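Local coordinates for protein decapping nuclease RAI1 (Candida albicans, PDB 5BUD) that removes the NAD cap from the 5' end of RNAs by metal-dependent hydrolysis, and binds and stimulates the exoribonuclease RAT1, at residues A[36-39]-A[40-43]; A[84-87]-A[88-92]; A[188-191]-A[192-196]; A[369-372]-A[373-377]. One frame throughout, in Å; residues are numbered along the deposited sequence.

Contact 1: residues A[36-39]-A[40-43]; sequences YDDP and ENSL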
ATOM      1  N   TYR A  36       1.358  -4.404  19.482  1.00 32.13           N
ATOM      2  CA  TYR A  36       2.790  -4.515  19.166  1.00 32.61           C
ATOM      3  C   TYR A  36       3.423  -5.838  19.593  1.00 34.16           C
ATOM      4  O   TYR A  36       4.475  -6.224  19.070  1.00 31.51           O
ATOM      5  CB  TYR A  36       3.569  -3.312  19.732  1.00 31.43           C
ATOM      6  CG  TYR A  36       2.962  -1.972  19.360  1.00 31.54           C
ATOM      7  CD1 TYR A  36       2.055  -1.324  20.207  1.00 31.40           C
ATOM      8  CD2 TYR A  36       3.307  -1.338  18.170  1.00 27.21           C
ATOM      9  CE1 TYR A  36       1.501  -0.094  19.853  1.00 29.39           C
ATOM     10  CE2 TYR A  36       2.752  -0.135  17.808  1.00 26.65           C
ATOM     11  CZ  TYR A  36       1.850   0.493  18.637  1.00 28.67           C
ATOM     12  OH  TYR A  36       1.320   1.710  18.230  1.00 27.27           O
ATOM     13  N   ASP A  37       2.763  -6.547  20.501  1.00 37.37           N
ATOM     14  CA  ASP A  37       3.228  -7.858  20.972  1.00 39.53           C
ATOM     15  C   ASP A  37       2.434  -8.958  20.268  1.00 38.32           C
ATOM     16  O   ASP A  37       1.243  -8.803  19.990  1.00 34.65           O
ATOM     17  CB  ASP A  37       3.028  -7.960  22.488  1.00 42.39           C
ATOM     18  CG  ASP A  37       3.816  -6.915  23.251  1.00 44.77           C
ATOM     19  OD1 ASP A  37       5.050  -7.062  23.378  1.00 49.32           O
ATOM     20  OD2 ASP A  37       3.198  -5.939  23.714  1.00 45.61           O
ATOM     21  N   ASP A  38       3.091 -10.067  19.974  1.00 42.82           N
ATOM     22  CA  ASP A  38       2.456 -11.178  19.245  1.00 45.01           C
ATOM     23  C   ASP A  38       1.498 -10.708  18.125  1.00 40.47           C
ATOM     24  O   ASP A  38       0.347 -11.123  18.056  1.00 37.39           O
ATOM     25  CB  ASP A  38       1.707 -12.107  20.218  1.00 49.68           C
ATOM     26  CG  ASP A  38       2.522 -12.445  21.451  1.00 51.98           C
ATOM     27  OD1 ASP A  38       3.645 -12.952  21.297  1.00 54.65           O
ATOM     28  OD2 ASP A  38       2.031 -12.203  22.575  1.00 59.66           O
ATOM     29  N   PRO A  39       1.978  -9.828  17.237  1.00 38.64           N
ATOM     30  CA  PRO A  39       1.134  -9.344  16.146  1.00 38.40           C
ATOM     31  C   PRO A  39       0.731 -10.459  15.153  1.00 35.54           C
ATOM     32  O   PRO A  39      -0.323 -10.385  14.535  1.00 35.52           O
ATOM     33  CB  PRO A  39       2.019  -8.289  15.485  1.00 37.59           C
ATOM     34  CG  PRO A  39       3.403  -8.774  15.733  1.00 39.33           C
ATOM     35  CD  PRO A  39       3.364  -9.345  17.119  1.00 38.76           C
ATOM     36  N   GLU A  40       1.553 -11.496  15.058  1.00 37.18           N
ATOM     37  CA  GLU A  40       1.297 -12.671  14.206  1.00 40.00           C
ATOM     38  C   GLU A  40      -0.045 -13.339  14.480  1.00 39.15           C
ATOM     39  O   GLU A  40      -0.566 -14.025  13.625  1.00 36.09           O
ATOM     40  CB  GLU A  40       2.414 -13.717  14.335  1.00 42.78           C
ATOM     41  CG  GLU A  40       3.838 -13.163  14.313  1.00 46.64           C
ATOM     42  CD  GLU A  40       4.312 -12.653  15.674  1.00 51.37           C
ATOM     43  OE1 GLU A  40       3.477 -12.497  16.594  1.00 50.10           O
ATOM     44  OE2 GLU A  40       5.526 -12.397  15.827  1.00 62.90           O
ATOM     45  N   ASN A  41      -0.614 -13.115  15.664  1.00 39.61           N
ATOM     46  CA  ASN A  41      -1.967 -13.556  15.981  1.00 41.83           C
ATOM     47  C   ASN A  41      -3.057 -12.871  15.163  1.00 38.88           C
ATOM     48  O   ASN A  41      -4.207 -13.341  15.087  1.00 33.86           O
ATOM     49  CB  ASN A  41      -2.241 -13.315  17.474  1.00 49.09           C
ATOM     50  CG  ASN A  41      -1.270 -14.066  18.370  1.00 52.84           C
ATOM     51  OD1 ASN A  41      -0.836 -13.553  19.411  1.00 58.15           O
ATOM     52  ND2 ASN A  41      -0.898 -15.277  17.956  1.00 54.88           N
ATOM     53  N   SER A  42      -2.721 -11.735  14.580  1.00 34.09           N
ATOM     54  CA  SER A  42      -3.647 -11.033  13.708  1.00 32.40           C
ATOM     55  C   SER A  42      -3.502 -11.372  12.212  1.00 28.53           C
ATOM     56  O   SER A  42      -4.260 -10.846  11.378  1.00 27.90           O
ATOM     57  CB  SER A  42      -3.468  -9.524  13.888  1.00 34.76           C
ATOM     58  OG  SER A  42      -3.866  -9.157  15.174  1.00 38.29           O
ATOM     59  N   LEU A  43      -2.550 -12.221  11.865  1.00 26.07           N
ATOM     60  CA  LEU A  43      -2.394 -12.676  10.455  1.00 25.63           C
ATOM     61  C   LEU A  43      -3.455 -13.739  10.092  1.00 26.40           C
ATOM     62  O   LEU A  43      -3.549 -14.780  10.754  1.00 27.09           O
ATOM     63  CB  LEU A  43      -0.999 -13.239  10.252  1.00 25.08           C
ATOM     64  CG  LEU A  43      -0.577 -13.729   8.854  1.00 24.21           C
ATOM     65  CD1 LEU A  43      -0.611 -12.638   7.802  1.00 25.86           C
ATOM     66  CD2 LEU A  43       0.791 -14.344   8.908  1.00 24.80           C
TER
HETATM   67  O   HOH W   1      -2.690  -9.787  17.521  1.00 53.10           O

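Contact 2: residues A[84-87]-A[88-92]; sequences AIIK and YETSE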
ATOM      1  N   ALA A  84       6.161   1.224  17.084  1.00 29.66           N
ATOM      2  CA  ALA A  84       6.592  -0.104  16.664  1.00 28.34           C
ATOM      3  C   ALA A  84       8.082  -0.114  16.420  1.00 27.04           C
ATOM      4  O   ALA A  84       8.764  -1.028  16.864  1.00 27.92           O
ATOM      5  CB  ALA A  84       5.838  -0.532  15.400  1.00 29.35           C
ATOM      6  N   ILE A  85       8.595   0.905  15.730  1.00 26.21           N
ATOM      7  CA  ILE A  85      10.054   1.037  15.485  1.00 27.24           C
ATOM      8  C   ILE A  85      10.880   1.137  16.804  1.00 29.13           C
ATOM      9  O   ILE A  85      11.917   0.497  16.929  1.00 27.21           O
ATOM     10  CB  ILE A  85      10.351   2.232  14.549  1.00 26.95           C
ATOM     11  CG1 ILE A  85       9.959   1.867  13.091  1.00 25.86           C
ATOM     12  CG2 ILE A  85      11.811   2.626  14.597  1.00 27.08           C
ATOM     13  CD1 ILE A  85      10.023   3.009  12.087  1.00 24.72           C
ATOM     14  N   ILE A  86      10.407   1.917  17.783  1.00 29.41           N
ATOM     15  CA  ILE A  86      11.105   2.027  19.096  1.00 30.35           C
ATOM     16  C   ILE A  86      11.185   0.642  19.770  1.00 28.79           C
ATOM     17  O   ILE A  86      12.239   0.227  20.214  1.00 27.20           O
ATOM     18  CB  ILE A  86      10.406   3.032  20.051  1.00 31.65           C
ATOM     19  CG1 ILE A  86      10.503   4.461  19.491  1.00 31.89           C
ATOM     20  CG2 ILE A  86      11.032   2.966  21.450  1.00 32.70           C
ATOM     21  CD1 ILE A  86       9.445   5.412  20.033  1.00 33.44           C
ATOM     22  N   LYS A  87      10.077  -0.086  19.787  1.00 30.30           N
ATOM     23  CA  LYS A  87      10.078  -1.457  20.314  1.00 31.16           C
ATOM     24  C   LYS A  87      11.122  -2.353  19.657  1.00 32.57           C
ATOM     25  O   LYS A  87      11.891  -3.050  20.356  1.00 31.23           O
ATOM     26  CB  LYS A  87       8.704  -2.077  20.170  1.00 32.74           C
ATOM     27  CG  LYS A  87       8.563  -3.418  20.864  1.00 36.28           C
ATOM     28  CD  LYS A  87       7.096  -3.821  20.985  1.00 40.48           C
ATOM     29  CE  LYS A  87       6.949  -5.197  21.617  1.00 42.54           C
ATOM     30  NZ  LYS A  87       7.695  -6.211  20.831  1.00 46.26           N
ATOM     31  N   TYR A  88      11.169  -2.338  18.316  1.00 30.12           N
ATOM     32  CA  TYR A  88      12.105  -3.178  17.579  1.00 27.69           C
ATOM     33  C   TYR A  88      13.520  -2.748  17.832  1.00 28.82           C
ATOM     34  O   TYR A  88      14.388  -3.567  18.092  1.00 28.93           O
ATOM     35  CB  TYR A  88      11.813  -3.117  16.062  1.00 29.79           C
ATOM     36  CG  TYR A  88      12.767  -3.928  15.185  1.00 30.23           C
ATOM     37  CD1 TYR A  88      12.725  -5.326  15.167  1.00 31.94           C
ATOM     38  CD2 TYR A  88      13.675  -3.295  14.345  1.00 32.07           C
ATOM     39  CE1 TYR A  88      13.592  -6.063  14.360  1.00 31.16           C
ATOM     40  CE2 TYR A  88      14.540  -4.018  13.530  1.00 32.38           C
ATOM     41  CZ  TYR A  88      14.499  -5.395  13.545  1.00 32.84           C
ATOM     42  OH  TYR A  88      15.360  -6.082  12.727  1.00 33.86           O
ATOM     43  N   GLU A  89      13.779  -1.454  17.706  1.00 28.81           N
ATOM     44  CA  GLU A  89      15.127  -0.952  17.834  1.00 29.84           C
ATOM     45  C   GLU A  89      15.653  -1.125  19.270  1.00 31.27           C
ATOM     46  O   GLU A  89      16.844  -1.266  19.464  1.00 31.93           O
ATOM     47  CB  GLU A  89      15.193   0.515  17.403  1.00 30.98           C
ATOM     48  CG  GLU A  89      14.922   0.762  15.907  1.00 31.22           C
ATOM     49  CD  GLU A  89      15.076   2.231  15.497  1.00 29.63           C
ATOM     50  OE1 GLU A  89      14.978   3.141  16.372  1.00 27.57           O
ATOM     51  OE2 GLU A  89      15.328   2.484  14.285  1.00 25.81           O
ATOM     52  N   THR A  90      14.758  -1.086  20.257  1.00 33.99           N
ATOM     53  CA  THR A  90      15.145  -1.254  21.649  1.00 35.48           C
ATOM     54  C   THR A  90      15.639  -2.699  21.809  1.00 37.78           C
ATOM     55  O   THR A  90      16.711  -2.913  22.369  1.00 35.60           O
ATOM     56  CB  THR A  90      14.005  -0.869  22.627  1.00 33.58           C
ATOM     57  OG1 THR A  90      13.748   0.541  22.545  1.00 30.00           O
ATOM     58  CG2 THR A  90      14.376  -1.209  24.077  1.00 34.46           C
ATOM     59  N   SER A  91      14.905  -3.662  21.233  1.00 38.50           N
ATOM     60  CA  SER A  91      15.334  -5.082  21.184  1.00 40.61           C
ATOM     61  C   SER A  91      16.674  -5.316  20.511  1.00 42.17           C
ATOM     62  O   SER A  91      17.464  -6.133  20.965  1.00 44.28           O
ATOM     63  CB  SER A  91      14.317  -5.945  20.446  1.00 42.17           C
ATOM     64  OG  SER A  91      13.306  -6.377  21.308  1.00 44.12           O
ATOM     65  N   GLU A  92      16.915  -4.621  19.414  1.00 41.15           N
ATOM     66  CA  GLU A  92      18.159  -4.768  18.668  1.00 42.42           C
ATOM     67  C   GLU A  92      19.318  -3.975  19.254  1.00 43.13           C
ATOM     68  O   GLU A  92      20.467  -4.208  18.876  1.00 40.53           O
ATOM     69  CB  GLU A  92      17.942  -4.312  17.228  1.00 43.69           C
ATOM     70  CG  GLU A  92      16.951  -5.179  16.459  1.00 43.86           C
ATOM     71  CD  GLU A  92      17.530  -6.534  16.125  1.00 45.34           C
ATOM     72  OE1 GLU A  92      18.609  -6.573  15.530  1.00 46.23           O
ATOM     73  OE2 GLU A  92      16.903  -7.557  16.460  1.00 51.34           O
TER

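Contact 3: residues A[188-191]-A[192-196]; sequences SRSQ and IENRN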
ATOM      1  N   SER A 188     -11.487 -24.802  12.763  1.00 48.01           N
ATOM      2  CA  SER A 188     -12.597 -25.765  12.828  1.00 52.39           C
ATOM      3  C   SER A 188     -13.517 -25.649  11.621  1.00 53.39           C
ATOM      4  O   SER A 188     -13.570 -24.602  10.967  1.00 45.57           O
ATOM      5  CB  SER A 188     -13.455 -25.540  14.070  1.00 52.01           C
ATOM      6  OG  SER A 188     -14.579 -24.740  13.744  1.00 54.14           O
ATOM      7  N   ARG A 189     -14.284 -26.707  11.374  1.00 54.93           N
ATOM      8  CA  ARG A 189     -15.263 -26.713  10.278  1.00 62.37           C
ATOM      9  C   ARG A 189     -16.310 -25.612  10.401  1.00 62.26           C
ATOM     10  O   ARG A 189     -16.837 -25.164   9.385  1.00 62.27           O
ATOM     11  CB  ARG A 189     -15.980 -28.065  10.160  1.00 67.79           C
ATOM     12  CG  ARG A 189     -15.268 -29.093   9.291  1.00 71.68           C
ATOM     13  CD  ARG A 189     -14.092 -29.740  10.013  1.00 75.35           C
ATOM     14  NE  ARG A 189     -14.501 -30.534  11.177  1.00 79.79           N
ATOM     15  CZ  ARG A 189     -13.671 -31.250  11.942  1.00 82.22           C
ATOM     16  NH1 ARG A 189     -12.367 -31.304  11.670  1.00 78.55           N
ATOM     17  NH2 ARG A 189     -14.154 -31.935  12.978  1.00 83.90           N
ATOM     18  N   SER A 190     -16.612 -25.183  11.626  1.00 63.44           N
ATOM     19  CA  SER A 190     -17.628 -24.153  11.841  1.00 65.02           C
ATOM     20  C   SER A 190     -17.105 -22.819  11.343  1.00 61.24           C
ATOM     21  O   SER A 190     -17.711 -22.211  10.461  1.00 62.63           O
ATOM     22  CB  SER A 190     -18.030 -24.052  13.318  1.00 68.41           C
ATOM     23  OG  SER A 190     -17.063 -23.348  14.079  1.00 72.32           O
ATOM     24  N   GLN A 191     -15.978 -22.385  11.911  1.00 58.89           N
ATOM     25  CA  GLN A 191     -15.245 -21.208  11.442  1.00 55.98           C
ATOM     26  C   GLN A 191     -15.215 -21.113   9.918  1.00 49.41           C
ATOM     27  O   GLN A 191     -15.565 -20.080   9.358  1.00 49.06           O
ATOM     28  CB  GLN A 191     -13.808 -21.238  11.950  1.00 58.59           C
ATOM     29  CG  GLN A 191     -13.618 -20.669  13.341  1.00 62.08           C
ATOM     30  CD  GLN A 191     -12.687 -21.529  14.160  1.00 63.66           C
ATOM     31  OE1 GLN A 191     -13.015 -22.669  14.486  1.00 65.40           O
ATOM     32  NE2 GLN A 191     -11.514 -21.001  14.480  1.00 62.84           N
ATOM     33  N   ILE A 192     -14.799 -22.188   9.255  1.00 43.87           N
ATOM     34  CA  ILE A 192     -14.738 -22.199   7.794  1.00 41.66           C
ATOM     35  C   ILE A 192     -16.129 -21.914   7.205  1.00 46.11           C
ATOM     36  O   ILE A 192     -16.281 -21.052   6.325  1.00 43.92           O
ATOM     37  CB  ILE A 192     -14.208 -23.537   7.250  1.00 39.45           C
ATOM     38  CG1 ILE A 192     -12.704 -23.656   7.497  1.00 37.58           C
ATOM     39  CG2 ILE A 192     -14.500 -23.664   5.754  1.00 38.70           C
ATOM     40  CD1 ILE A 192     -12.152 -25.048   7.253  1.00 38.44           C
ATOM     41  N   GLU A 193     -17.137 -22.627   7.706  1.00 47.89           N
ATOM     42  CA  GLU A 193     -18.480 -22.561   7.128  1.00 50.77           C
ATOM     43  C   GLU A 193     -19.177 -21.241   7.421  1.00 47.71           C
ATOM     44  O   GLU A 193     -19.934 -20.749   6.588  1.00 52.17           O
ATOM     45  CB  GLU A 193     -19.358 -23.718   7.631  1.00 54.72           C
ATOM     46  CG  GLU A 193     -19.014 -25.083   7.057  1.00 56.67           C
ATOM     47  CD  GLU A 193     -19.988 -26.164   7.522  1.00 62.67           C
ATOM     48  OE1 GLU A 193     -20.214 -26.293   8.746  1.00 61.84           O
ATOM     49  OE2 GLU A 193     -20.530 -26.893   6.661  1.00 68.70           O
ATOM     50  N   ASN A 194     -18.921 -20.672   8.596  1.00 45.37           N
ATOM     51  CA  ASN A 194     -19.648 -19.487   9.057  1.00 46.47           C
ATOM     52  C   ASN A 194     -19.143 -18.143   8.510  1.00 44.48           C
ATOM     53  O   ASN A 194     -19.609 -17.082   8.943  1.00 40.67           O
ATOM     54  CB  ASN A 194     -19.621 -19.431  10.584  1.00 50.07           C
ATOM     55  CG  ASN A 194     -20.353 -20.596  11.229  1.00 55.75           C
ATOM     56  OD1 ASN A 194     -21.006 -21.402  10.555  1.00 53.21           O
ATOM     57  ND2 ASN A 194     -20.228 -20.700  12.550  1.00 56.95           N
ATOM     58  N   ARG A 195     -18.193 -18.178   7.579  1.00 39.63           N
ATOM     59  CA  ARG A 195     -17.529 -16.956   7.128  1.00 37.02           C
ATOM     60  C   ARG A 195     -18.445 -16.026   6.401  1.00 34.80           C
ATOM     61  O   ARG A 195     -18.354 -14.817   6.556  1.00 35.59           O
ATOM     62  CB  ARG A 195     -16.357 -17.308   6.228  1.00 35.24           C
ATOM     63  CG  ARG A 195     -15.202 -17.797   7.040  1.00 34.74           C
ATOM     64  CD  ARG A 195     -14.012 -17.992   6.173  1.00 34.13           C
ATOM     65  NE  ARG A 195     -14.244 -19.039   5.179  1.00 35.86           N
ATOM     66  CZ  ARG A 195     -13.355 -19.379   4.262  1.00 31.63           C
ATOM     67  NH1 ARG A 195     -12.188 -18.756   4.221  1.00 30.96           N
ATOM     68  NH2 ARG A 195     -13.619 -20.356   3.407  1.00 32.48           N
ATOM     69  N   ASN A 196     -19.349 -16.596   5.616  1.00 35.12           N
ATOM     70  CA  ASN A 196     -20.286 -15.811   4.821  1.00 35.72           C
ATOM     71  C   ASN A 196     -21.286 -15.052   5.700  1.00 35.49           C
ATOM     72  O   ASN A 196     -21.952 -14.142   5.224  1.00 34.79           O
ATOM     73  CB  ASN A 196     -21.030 -16.720   3.835  1.00 39.28           C
ATOM     74  CG  ASN A 196     -21.610 -15.969   2.643  1.00 48.08           C
ATOM     75  OD1 ASN A 196     -21.190 -14.851   2.320  1.00 49.60           O
ATOM     76  ND2 ASN A 196     -22.580 -16.595   1.963  1.00 50.16           N
TER

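Contact 4: residues A[369-372]-A[373-377]; sequences TNEK and LRNGQ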
ATOM      1  N   THR A 369       4.708  24.645   9.750  1.00 36.21           N
ATOM      2  CA  THR A 369       4.485  23.286   9.230  1.00 35.49           C
ATOM      3  C   THR A 369       5.607  22.365   9.692  1.00 32.71           C
ATOM      4  O   THR A 369       5.347  21.267  10.179  1.00 31.11           O
ATOM      5  CB  THR A 369       4.394  23.319   7.692  1.00 35.99           C
ATOM      6  OG1 THR A 369       3.268  24.129   7.322  1.00 34.71           O
ATOM      7  CG2 THR A 369       4.225  21.926   7.126  1.00 36.84           C
ATOM      8  N   ASN A 370       6.849  22.838   9.588  1.00 33.12           N
ATOM      9  CA  ASN A 370       7.994  22.092  10.093  1.00 35.89           C
ATOM     10  C   ASN A 370       7.846  21.756  11.572  1.00 37.62           C
ATOM     11  O   ASN A 370       8.066  20.601  11.982  1.00 32.63           O
ATOM     12  CB  ASN A 370       9.285  22.856   9.849  1.00 36.87           C
ATOM     13  CG  ASN A 370      10.485  22.195  10.501  1.00 38.11           C
ATOM     14  OD1 ASN A 370      10.977  21.174  10.032  1.00 37.46           O
ATOM     15  ND2 ASN A 370      10.972  22.789  11.592  1.00 40.29           N
ATOM     16  N   GLU A 371       7.460  22.761  12.364  1.00 37.56           N
ATOM     17  CA  GLU A 371       7.194  22.560  13.795  1.00 39.93           C
ATOM     18  C   GLU A 371       6.116  21.523  14.041  1.00 35.06           C
ATOM     19  O   GLU A 371       6.304  20.655  14.887  1.00 39.45           O
ATOM     20  CB  GLU A 371       6.814  23.867  14.527  1.00 44.62           C
ATOM     21  CG  GLU A 371       7.860  24.327  15.531  1.00 50.90           C
ATOM     22  CD  GLU A 371       9.178  24.692  14.884  1.00 52.97           C
ATOM     23  OE1 GLU A 371      10.223  24.558  15.549  1.00 52.71           O
ATOM     24  OE2 GLU A 371       9.170  25.114  13.708  1.00 62.86           O
ATOM     25  N   LYS A 372       4.992  21.603  13.338  1.00 32.22           N
ATOM     26  CA  LYS A 372       3.950  20.591  13.523  1.00 34.64           C
ATOM     27  C   LYS A 372       4.475  19.199  13.189  1.00 31.32           C
ATOM     28  O   LYS A 372       4.182  18.234  13.896  1.00 28.05           O
ATOM     29  CB  LYS A 372       2.706  20.883  12.688  1.00 38.04           C
ATOM     30  CG  LYS A 372       1.848  21.997  13.260  1.00 42.30           C
ATOM     31  CD  LYS A 372       0.664  22.314  12.358  1.00 45.92           C
ATOM     32  CE  LYS A 372       1.041  23.278  11.245  1.00 50.49           C
ATOM     33  NZ  LYS A 372      -0.180  23.761  10.535  1.00 54.95           N
ATOM     34  N   LEU A 373       5.243  19.108  12.105  1.00 30.28           N
ATOM     35  CA  LEU A 373       5.722  17.811  11.641  1.00 30.30           C
ATOM     36  C   LEU A 373       6.597  17.168  12.711  1.00 29.72           C
ATOM     37  O   LEU A 373       6.478  15.960  13.014  1.00 28.93           O
ATOM     38  CB  LEU A 373       6.474  17.949  10.310  1.00 28.92           C
ATOM     39  CG  LEU A 373       5.539  18.102   9.088  1.00 30.69           C
ATOM     40  CD1 LEU A 373       6.311  18.471   7.839  1.00 29.81           C
ATOM     41  CD2 LEU A 373       4.701  16.844   8.863  1.00 31.16           C
ATOM     42  N   ARG A 374       7.458  17.991  13.287  1.00 28.69           N
ATOM     43  CA  ARG A 374       8.489  17.512  14.205  1.00 29.66           C
ATOM     44  C   ARG A 374       7.980  17.379  15.636  1.00 29.21           C
ATOM     45  O   ARG A 374       8.638  16.753  16.434  1.00 30.91           O
ATOM     46  CB  ARG A 374       9.701  18.428  14.153  1.00 30.84           C
ATOM     47  CG  ARG A 374      10.443  18.350  12.834  1.00 30.97           C
ATOM     48  CD  ARG A 374      11.651  19.272  12.815  1.00 31.18           C
ATOM     49  NE  ARG A 374      12.388  19.141  11.550  1.00 31.85           N
ATOM     50  CZ  ARG A 374      13.224  18.148  11.254  1.00 28.18           C
ATOM     51  NH1 ARG A 374      13.476  17.203  12.139  1.00 28.36           N
ATOM     52  NH2 ARG A 374      13.821  18.105  10.069  1.00 29.83           N
ATOM     53  N   ASN A 375       6.804  17.931  15.937  1.00 32.04           N
ATOM     54  CA  ASN A 375       6.220  17.851  17.290  1.00 34.07           C
ATOM     55  C   ASN A 375       4.853  17.184  17.337  1.00 37.30           C
ATOM     56  O   ASN A 375       3.911  17.722  17.946  1.00 39.19           O
ATOM     57  CB  ASN A 375       6.142  19.258  17.907  1.00 34.32           C
ATOM     58  CG  ASN A 375       7.500  19.874  18.089  1.00 34.78           C
ATOM     59  OD1 ASN A 375       7.946  20.682  17.274  1.00 36.06           O
ATOM     60  ND2 ASN A 375       8.196  19.456  19.140  1.00 37.66           N
ATOM     61  N   GLY A 376       4.717  16.015  16.703  1.00 33.45           N
ATOM     62  CA  GLY A 376       3.484  15.256  16.822  1.00 33.87           C
ATOM     63  C   GLY A 376       2.871  14.759  15.532  1.00 34.37           C
ATOM     64  O   GLY A 376       2.342  13.661  15.499  1.00 32.84           O
ATOM     65  N   GLN A 377       2.958  15.553  14.468  1.00 34.85           N
ATOM     66  CA  GLN A 377       2.263  15.247  13.228  1.00 37.22           C
ATOM     67  C   GLN A 377       2.984  14.167  12.391  1.00 33.60           C
ATOM     68  O   GLN A 377       2.368  13.521  11.556  1.00 32.11           O
ATOM     69  CB  GLN A 377       2.121  16.516  12.411  1.00 43.56           C
ATOM     70  CG  GLN A 377       0.956  16.524  11.469  1.00 50.10           C
ATOM     71  CD  GLN A 377       0.692  17.925  10.971  1.00 53.19           C
ATOM     72  OE1 GLN A 377      -0.040  18.692  11.611  1.00 52.15           O
ATOM     73  NE2 GLN A 377       1.304  18.276   9.839  1.00 50.66           N
TER

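Contact 1: residues A[36-39]-A[40-43]
A short 3-10 segment in the loop between strands 34-35 and 45-46 brings Asp-38 and Pro-39 against Glu-40, Asn-41 and Ser-42. Two i+3 to i backbone bonds define it: Asn-41 N donates to Asp-38 O at 3.3 Å, and Ser-42 N to Pro-39 O at 2.8 Å. A further bond of the same spacing, Leu-43 N to Glu-40 O, carries the chain toward strand 45-46. Asp-38 enters the first turn with a positive phi of 38°, and the proline after it has no backbone N-H to offer.

Glu-40 folds back over the turn: a bend at chi2 (83°) lays its carboxylate along the proline ring instead of letting it run outward, and OE1 comes to rest 3.2 Å from Pro-39 CD. The same oxygen lies 3.1 Å from Asp-38 C, over the peptide link that joins Asp-38 to Pro-39. No proton is shared there, so this is close packing of a carboxylate oxygen over a tertiary amide. OE1 also stays 4.7 Å from Asp-38 OD1, two like charges near each other, which may slightly raise the pKa of one or both.

Pro-39 is buried against Ser-25 of strand 21-28, while Ser-42 touches Ala-27 of the same strand. Leu-43, just beyond the turn, has its side chain about 8 Å from that of Asp-226, a metal ligand. On the polar side one water links the two segments, bonded to Ser-42 OG at 2.7 Å and donating weakly to Asp-38 O at 3.4 Å.

Contact 2: residues A[84-87]-A[88-92]
Ile-85 and Glu-89, one turn apart on helix 78-92, form the tight side of this contact. They run side by side, and the CG2 branch of Ile-85 presses on the carboxylate carbon, with CG2 to Glu-89 CD at 3.4 Å. Ile-85 O takes Glu-89 N at 2.8 Å in a nearly straight bond (168° at the hydrogen). The buried carboxylate is held from outside the segments: OE1 bonds Trp-386 NE1 and forms a salt bridge with Arg-387, while OE2 accepts from Ile-96 N.

Ile-86 O is gripped twice, by Thr-90 N and by Thr-90 OG1, both at 2.8 Å and from opposite faces of its carbonyl plane. With OG1 beside its own backbone N (chi1 -67°), the threonine can turn its hydroxyl back onto the helix.

The exposed side is looser. Lys-87 and Ser-91 are joined through their backbones, Ser-91 N to Lys-87 O at 3.2 Å, and Ser-91 OG stays 3.7 Å from that oxygen. Glu-92 CG lies 3.8 Å above the Tyr-88 ring plane, toward its rim.

Helix 381-389 covers the Ile-86 and Thr-90 side through Phe-383 and Trp-386, while Phe-24 of strand 21-28 meets Ala-84, Ile-85 and the Tyr-88 ring.

Contact 3: residues A[188-191]-A[192-196]
Ser-188 OG is gripped by four hydrogen bonds: it accepts from Ser-190 N at 3.0 Å, Ser-190 OG at 2.9 Å and Gln-191 N at 3.3 Å, and gives its own proton to Gln-191 OE1 at 2.7 Å. That amide oxygen also receives Ser-188 N at 3.1 Å, from a donor standing 65° out of the amide plane, whereas the hydroxyl is tilted by only 16°. Gln-191 reaches back to the serine through a bend at chi2 (137°).

The reciprocal pairing of Ser-188 and Gln-191 is a capping box, with Ser-188 as N-cap of the short helix 189-193. From there the backbone ladder crosses between the segments: Ile-192 N bonds Ser-188 O, Glu-193 N bonds Arg-189 O, and Asn-194 N meets Ser-190 O at 2.7 Å. Ile-192 sets CG1 beside Ser-188 O, and its side chain touches Tyr-47 and Val-187.

At the other end, Arg-195 CG rests 3.3 Å from Gln-191 O. Its buried guanidinium folds back so that NE uses a lone pair of Ile-192 O at 3.1 Å, while NH1 is bound by the carbonyl oxygens of Tyr-47 and Thr-179.

Contact 4: residues A[369-372]-A[373-377]
The backbone of 369-377 starts as ordinary alpha-helix and ends in a wider pi-type turn. Leu-373 N bonds Thr-369 O at 2.9 Å and Arg-374 N bonds Asn-370 O at 3.0 Å, both i+4 to i. The ladder then falters: Asn-375 N divides weakly between Glu-371 O and Lys-372 O, and Gln-377 N closes a sound i+5 bond to Lys-372 O at 3.0 Å. The widening coincides with Gly-376, whose phi of 131° lies far from helical values.

Among side chains, Asn-370 and Arg-374 carry the polar part. With chi1 at 173°, Asn-370 swings CG to the far side of the CA-CB bond from its main-chain N, which carries the amide along the helix to meet an arginine extended from CG to NE. Arg-374 NE donates to Asn-370 OD1 at 2.9 Å; the oxygen lies near the guanidinium plane, at its edge, although the two planar groups are turned 56° apart. OD1 also bonds Ser-348 OG, and Arg-374 NH2 reaches the carbonyl oxygens of Lys-347 and Pro-127, so each group has partners beyond the helix as well as the other. Lys-372 and Gln-377 run alongside each other, with Gln-377 OE1 3.7 Å from Lys-372 CB.

Thr-369 CG2 approaches Leu-373 CD1 at 4.1 Å on the face turned to strand 121-128, where both side chains touch Tyr-124 and Leu-373 and Arg-374 also pack on Val-126.

The four contacts follow one another along the chain in the PD-(D/E)XK nuclease fold of this DXO/Dom3Z family enzyme. Contacts 1 and 2 are the pair that touch: their centres lie about 15 Å apart, Tyr-36 packs on Ala-84 and Lys-87, and both lean on strand 21-28. Contact 4 is about 23 Å from contact 2, centre to centre, and its helix 367-377 precedes helix 381-389, which packs on Ile-85, Ile-86 and Thr-90. Contacts 3 and 4 lie farthest apart, about 47 Å between centres. The side chains of Ser-42 and Arg-195 are about 10 and 13 Å from a bound manganese ion, while contacts 2 and 4 lie in helices packed on strands 21-28 and 121-128, away from the metal site.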